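Long-range contacts in surface layer protein (Geobacillus stearothermophilus, PDB 2RA1), which probably assembles into the crystalline surface layer that coats the bacterial cell, with the N-terminal part described here probably also binding sugar polymers: residues I333-N338 and V401-V406; E369-E374 and I391-V396. All blocks are in the same frame, centred on the assembly; numbering follows the deposited sequence.

Interaction 1 (I333-N338 and V401-V406)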
loop_
_atom_site.group_PDB
_atom_site.type_symbol
_atom_site.label_atom_id
_atom_site.label_comp_id
_atom_site.label_asym_id
_atom_site.label_seq_id
_atom_site.Cartn_x
_atom_site.Cartn_y
_atom_site.Cartn_z
ATOM N N ILE A 333 35.183 -30.378 -11.152
ATOM C CA ILE A 333 35.539 -29.258 -10.318
ATOM C C ILE A 333 36.534 -28.364 -11.030
ATOM O O ILE A 333 37.485 -28.848 -11.635
ATOM C CB ILE A 333 36.079 -29.698 -8.943
ATOM C CG1 ILE A 333 36.203 -28.478 -8.034
ATOM C CG2 ILE A 333 37.396 -30.415 -9.077
ATOM C CD1 ILE A 333 36.846 -28.754 -6.722
ATOM N N THR A 334 36.287 -27.055 -10.976
ATOM C CA THR A 334 37.179 -26.081 -11.597
ATOM C C THR A 334 37.288 -24.798 -10.775
ATOM O O THR A 334 36.398 -24.475 -9.992
ATOM C CB THR A 334 36.705 -25.711 -12.995
ATOM O OG1 THR A 334 35.394 -25.145 -12.903
ATOM C CG2 THR A 334 36.644 -26.959 -13.883
ATOM N N PHE A 335 38.396 -24.084 -10.973
ATOM C CA PHE A 335 38.621 -22.776 -10.394
ATOM C C PHE A 335 37.851 -21.754 -11.221
ATOM O O PHE A 335 37.783 -21.856 -12.455
ATOM C CB PHE A 335 40.117 -22.466 -10.369
ATOM C CG PHE A 335 40.833 -23.086 -9.208
ATOM C CD1 PHE A 335 41.635 -24.207 -9.380
ATOM C CD2 PHE A 335 40.683 -22.565 -7.933
ATOM C CE1 PHE A 335 42.283 -24.788 -8.300
ATOM C CE2 PHE A 335 41.323 -23.138 -6.847
ATOM C CZ PHE A 335 42.116 -24.268 -7.037
ATOM N N ASN A 336 37.248 -20.779 -10.552
ATOM C CA ASN A 336 36.337 -19.881 -11.245
ATOM C C ASN A 336 37.054 -18.946 -12.208
ATOM O O ASN A 336 36.510 -18.576 -13.255
ATOM C CB ASN A 336 35.487 -19.119 -10.239
ATOM C CG ASN A 336 34.657 -20.036 -9.406
ATOM O OD1 ASN A 336 34.392 -21.168 -9.803
ATOM N ND2 ASN A 336 34.246 -19.573 -8.237
ATOM N N PHE A 337 38.281 -18.578 -11.872
ATOM C CA PHE A 337 39.019 -17.687 -12.747
ATOM C C PHE A 337 40.474 -18.111 -12.867
ATOM O O PHE A 337 40.953 -18.949 -12.110
ATOM C CB PHE A 337 38.933 -16.254 -12.222
ATOM C CG PHE A 337 37.583 -15.893 -11.696
ATOM C CD1 PHE A 337 37.322 -15.927 -10.331
ATOM C CD2 PHE A 337 36.571 -15.510 -12.563
ATOM C CE1 PHE A 337 36.066 -15.589 -9.842
ATOM C CE2 PHE A 337 35.314 -15.163 -12.089
ATOM C CZ PHE A 337 35.054 -15.206 -10.731
ATOM N N ASN A 338 41.179 -17.507 -13.813
ATOM C CA ASN A 338 42.600 -17.785 -13.989
ATOM C C ASN A 338 43.455 -17.055 -12.955
ATOM O O ASN A 338 44.680 -17.072 -13.035
ATOM C CB ASN A 338 43.058 -17.439 -15.420
ATOM C CG ASN A 338 42.862 -15.967 -15.761
ATOM O OD1 ASN A 338 42.173 -15.240 -15.043
ATOM N ND2 ASN A 338 43.459 -15.526 -16.866
ATOM N N VAL A 401 37.440 -36.468 -8.093
ATOM C CA VAL A 401 37.118 -35.248 -8.822
ATOM C C VAL A 401 38.078 -34.194 -8.320
ATOM O O VAL A 401 38.105 -33.896 -7.125
ATOM C CB VAL A 401 35.663 -34.794 -8.580
ATOM C CG1 VAL A 401 35.300 -33.683 -9.522
ATOM C CG2 VAL A 401 34.705 -35.952 -8.776
ATOM N N THR A 402 38.873 -33.640 -9.231
ATOM C CA THR A 402 39.961 -32.767 -8.847
ATOM C C THR A 402 40.367 -31.784 -9.951
ATOM O O THR A 402 40.205 -32.069 -11.140
ATOM C CB THR A 402 41.170 -33.599 -8.475
ATOM O OG1 THR A 402 42.218 -32.735 -8.009
ATOM C CG2 THR A 402 41.660 -34.395 -9.709
ATOM N N THR A 403 40.893 -30.623 -9.562
ATOM C CA THR A 403 41.420 -29.672 -10.551
ATOM C C THR A 403 42.805 -30.093 -11.117
ATOM O O THR A 403 43.206 -29.652 -12.197
ATOM C CB THR A 403 41.545 -28.230 -9.973
ATOM O OG1 THR A 403 42.408 -28.246 -8.846
ATOM C CG2 THR A 403 40.222 -27.665 -9.532
ATOM N N GLY A 404 43.524 -30.953 -10.397
ATOM C CA GLY A 404 44.945 -31.128 -10.646
ATOM C C GLY A 404 45.655 -29.858 -10.194
ATOM O O GLY A 404 45.010 -28.937 -9.682
ATOM N N ASN A 405 46.970 -29.788 -10.390
ATOM C CA ASN A 405 47.728 -28.583 -10.035
ATOM C C ASN A 405 47.534 -27.477 -11.053
ATOM O O ASN A 405 47.673 -27.680 -12.265
ATOM C CB ASN A 405 49.218 -28.882 -9.849
ATOM C CG ASN A 405 49.495 -29.629 -8.576
ATOM O OD1 ASN A 405 48.700 -29.581 -7.638
ATOM N ND2 ASN A 405 50.607 -30.348 -8.540
ATOM N N VAL A 406 47.148 -26.313 -10.555
ATOM C CA VAL A 406 46.837 -25.191 -11.430
ATOM C C VAL A 406 47.616 -23.996 -10.923
ATOM O O VAL A 406 47.633 -23.715 -9.725
ATOM C CB VAL A 406 45.328 -24.865 -11.446
ATOM C CG1 VAL A 406 45.059 -23.689 -12.362
ATOM C CG2 VAL A 406 44.478 -26.097 -11.872
#
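Ile-333 and Phe-335 meet Val-401, Thr-403 and Val-406 by packing, with no hydrogen bond between the two segments. The aliphatic part centres on the CG2 branch of Ile-333, which lies against the peptide between Thr-402 and Thr-403, 3.4 Å from Thr-402 C. That branch also faces Val-401 CG1 at 3.9 Å. The aromatic part belongs to Phe-335, whose side chain crosses that of Thr-403 at about a right angle; Phe-335 CE1 comes within 3.5 Å of Thr-403 OG1, while Phe-335 CD1 reaches Val-406 CG2 at 4.2 Å. Such contacts are consistent with a beta sandwich: strand 332-335, paired with 352-355, packs across the interior on the sheet containing 389-397 and 406-410; 401-405 lies in the connection between those last two strands, and Val-406 begins the second. The threonine hydroxyls of 401-406 bond within their own segment and to strand 389-397. Thr-403 OG1 sits between its backbone N and carbonyl carbon (chi1 59°), donates to Gly-404 O at 2.8 Å and bonds Ala-394 N; the same rotation sets CG2 beside the Phe-335 ring, 3.7 Å from Phe-335 CD1. Thr-402 OG1, bonded to Thr-395 OG1, accepts from Gly-404 N at 3.3 Å, an ST turn.

Interaction 2 (E369-E374 and I391-V396); sequences EFTSSE and IVNATV
Strands 369-372 and 391-396 run antiparallel, their axes 4.6 Å apart at the closest and 163° between directions. Glu-369 with Thr-395 and Thr-371 with Asn-393 are the hydrogen-bonded pairs; Phe-370 with Ala-394 and Ser-372 with Val-392 are the non-hydrogen-bonded ones. The first pair is joined both ways by straight bonds, Glu-369 N to Thr-395 O being 2.8 Å, whereas the bond from Asn-393 N to Thr-371 O is weak. Phe-370 CA adds a C-H contact to Asn-393 O.

On the face bearing Phe-370, Ser-372, Val-392 and Ala-394, Phe-370 CE2 lies 3.6 Å from Ala-394 CB, an oblique approach, and the ring continues on to Leu-348 and Thr-349. On the other face the side chains of Glu-369 and Thr-395 lie alongside each other, as do those of Thr-371 and Asn-393, whose ND2 is bonded to Asn-405.

Where the ladder ends, serine hydroxyls take over. Ser-372 holds its hydroxyl opposite the backbone N (chi1 -170°), beside its carbonyl carbon, and from there donates across the strands to Ile-391 O at 2.7 Å. Ser-373 N reaches the same oxygen at 2.9 Å from the opposite face of the carbonyl plane, and Ser-373 OG accepts from Ile-391 N at 3.1 Å. Ser-372 OG also accepts from Glu-374 N, forming an ST turn. Replacing Ser-372 by alanine removes the hydroxyl, which would probably leave Ile-391 O with Ser-373 N alone of these two donors and Glu-374 N without its acceptor, so that the turn could shift. The chemistry thus implies that both backbone polar atoms of Ile-391 are satisfied by a bend in the partner chain, two of the three bonds coming from hydroxyls, so that the pairing extends past the last regular bridge.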
loop_
_atom_site.group_PDB
_atom_site.type_symbol
_atom_site.label_atom_id
_atom_site.label_comp_id
_atom_site.label_asym_id
_atom_site.label_seq_id
_atom_site.Cartn_x
_atom_site.Cartn_y
_atom_site.Cartn_z
ATOM N N GLU A 369 39.290 -30.625 -0.203
ATOM C CA GLU A 369 40.644 -30.641 0.322
ATOM C C GLU A 369 41.584 -29.996 -0.685
ATOM O O GLU A 369 41.394 -30.139 -1.893
ATOM C CB GLU A 369 41.078 -32.059 0.703
ATOM C CG GLU A 369 41.175 -33.021 -0.460
ATOM C CD GLU A 369 41.357 -34.459 -0.005
ATOM O OE1 GLU A 369 41.827 -35.285 -0.828
ATOM O OE2 GLU A 369 41.032 -34.750 1.176
ATOM N N PHE A 370 42.579 -29.267 -0.178
ATOM C CA PHE A 370 43.493 -28.480 -1.009
ATOM C C PHE A 370 44.956 -28.825 -0.798
ATOM O O PHE A 370 45.378 -29.185 0.298
ATOM C CB PHE A 370 43.359 -26.971 -0.723
ATOM C CG PHE A 370 42.019 -26.401 -1.058
ATOM C CD1 PHE A 370 41.028 -26.298 -0.093
ATOM C CD2 PHE A 370 41.748 -25.947 -2.328
ATOM C CE1 PHE A 370 39.768 -25.746 -0.404
ATOM C CE2 PHE A 370 40.474 -25.401 -2.649
ATOM C CZ PHE A 370 39.506 -25.306 -1.683
ATOM N N THR A 371 45.734 -28.685 -1.858
ATOM C CA THR A 371 47.172 -28.581 -1.723
ATOM C C THR A 371 47.592 -27.318 -2.452
ATOM O O THR A 371 46.895 -26.818 -3.338
ATOM C CB THR A 371 47.913 -29.798 -2.307
ATOM O OG1 THR A 371 47.881 -29.742 -3.736
ATOM C CG2 THR A 371 47.271 -31.088 -1.823
ATOM N N SER A 372 48.743 -26.800 -2.077
ATOM C CA SER A 372 49.179 -25.526 -2.610
ATOM C C SER A 372 50.683 -25.358 -2.486
ATOM O O SER A 372 51.334 -25.962 -1.618
ATOM C CB SER A 372 48.478 -24.385 -1.878
ATOM O OG SER A 372 48.730 -23.157 -2.539
ATOM N N SER A 373 51.213 -24.517 -3.362
ATOM C CA SER A 373 52.559 -24.034 -3.236
ATOM C C SER A 373 52.702 -23.190 -1.964
ATOM O O SER A 373 53.815 -22.946 -1.502
ATOM C CB SER A 373 52.948 -23.224 -4.480
ATOM O OG SER A 373 52.346 -21.949 -4.464
ATOM N N GLU A 374 51.576 -22.769 -1.398
ATOM C CA GLU A 374 51.589 -21.867 -0.247
ATOM C C GLU A 374 51.029 -22.536 1.006
ATOM O O GLU A 374 50.170 -23.409 0.917
ATOM C CB GLU A 374 50.784 -20.596 -0.556
ATOM C CG GLU A 374 51.059 -19.994 -1.909
ATOM C CD GLU A 374 52.516 -19.623 -2.106
ATOM O OE1 GLU A 374 53.110 -19.024 -1.192
ATOM O OE2 GLU A 374 53.059 -19.910 -3.192
ATOM N N ILE A 391 50.290 -21.812 -6.842
ATOM C CA ILE A 391 49.821 -23.071 -7.362
ATOM C C ILE A 391 48.875 -23.723 -6.374
ATOM O O ILE A 391 49.145 -23.773 -5.185
ATOM C CB ILE A 391 50.985 -24.012 -7.634
ATOM C CG1 ILE A 391 51.766 -23.508 -8.853
ATOM C CG2 ILE A 391 50.451 -25.449 -7.838
ATOM C CD1 ILE A 391 53.077 -24.218 -9.064
ATOM N N VAL A 392 47.745 -24.202 -6.870
ATOM C CA VAL A 392 46.720 -24.720 -5.978
ATOM C C VAL A 392 46.055 -25.923 -6.625
ATOM O O VAL A 392 46.123 -26.115 -7.847
ATOM C CB VAL A 392 45.655 -23.661 -5.665
ATOM C CG1 VAL A 392 46.247 -22.512 -4.879
ATOM C CG2 VAL A 392 45.070 -23.124 -6.964
ATOM N N ASN A 393 45.411 -26.728 -5.788
ATOM C CA ASN A 393 44.777 -27.967 -6.217
ATOM C C ASN A 393 43.550 -28.244 -5.348
ATOM O O ASN A 393 43.656 -28.471 -4.144
ATOM C CB ASN A 393 45.782 -29.104 -6.100
ATOM C CG ASN A 393 45.247 -30.416 -6.619
ATOM O OD1 ASN A 393 44.079 -30.771 -6.402
ATOM N ND2 ASN A 393 46.107 -31.153 -7.312
ATOM N N ALA A 394 42.372 -28.190 -5.944
ATOM C CA ALA A 394 41.169 -28.538 -5.216
ATOM C C ALA A 394 40.724 -29.960 -5.588
ATOM O O ALA A 394 40.637 -30.319 -6.774
ATOM C CB ALA A 394 40.060 -27.528 -5.493
ATOM N N THR A 395 40.468 -30.768 -4.567
ATOM C CA THR A 395 39.965 -32.116 -4.762
ATOM C C THR A 395 38.745 -32.247 -3.868
ATOM O O THR A 395 38.775 -31.818 -2.716
ATOM C CB THR A 395 41.006 -33.201 -4.383
ATOM O OG1 THR A 395 42.145 -33.111 -5.242
ATOM C CG2 THR A 395 40.411 -34.593 -4.544
ATOM N N VAL A 396 37.658 -32.792 -4.410
ATOM C CA VAL A 396 36.476 -33.070 -3.608
ATOM C C VAL A 396 36.763 -34.313 -2.791
ATOM O O VAL A 396 36.988 -35.384 -3.351
ATOM C CB VAL A 396 35.243 -33.343 -4.476
ATOM C CG1 VAL A 396 34.067 -33.705 -3.595
ATOM C CG2 VAL A 396 34.910 -32.151 -5.322
HETATM O O HOH W 1 43.726 -31.181 -3.387
#

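Interactions 1 and 2 lie with their centres 9 Å apart in the small beta domain at the C-terminal end of this chain, far from the helices of its N-terminal half. Along the chain the order is 333-338, 369-374, 391-396, 401-406, so the strand pair of interaction 2 falls between the two segments of interaction 1. Strand 389-397 is common ground: one edge pairs with 367-372, the other with the chain leading into 406-410, where Thr-403 N probably bonds Ala-394 O at 2.8 Å. Phe-335 also packs on Val-392. Sheet pairing and packing between sheets therefore meet on one strand, tying successive parts of the domain together.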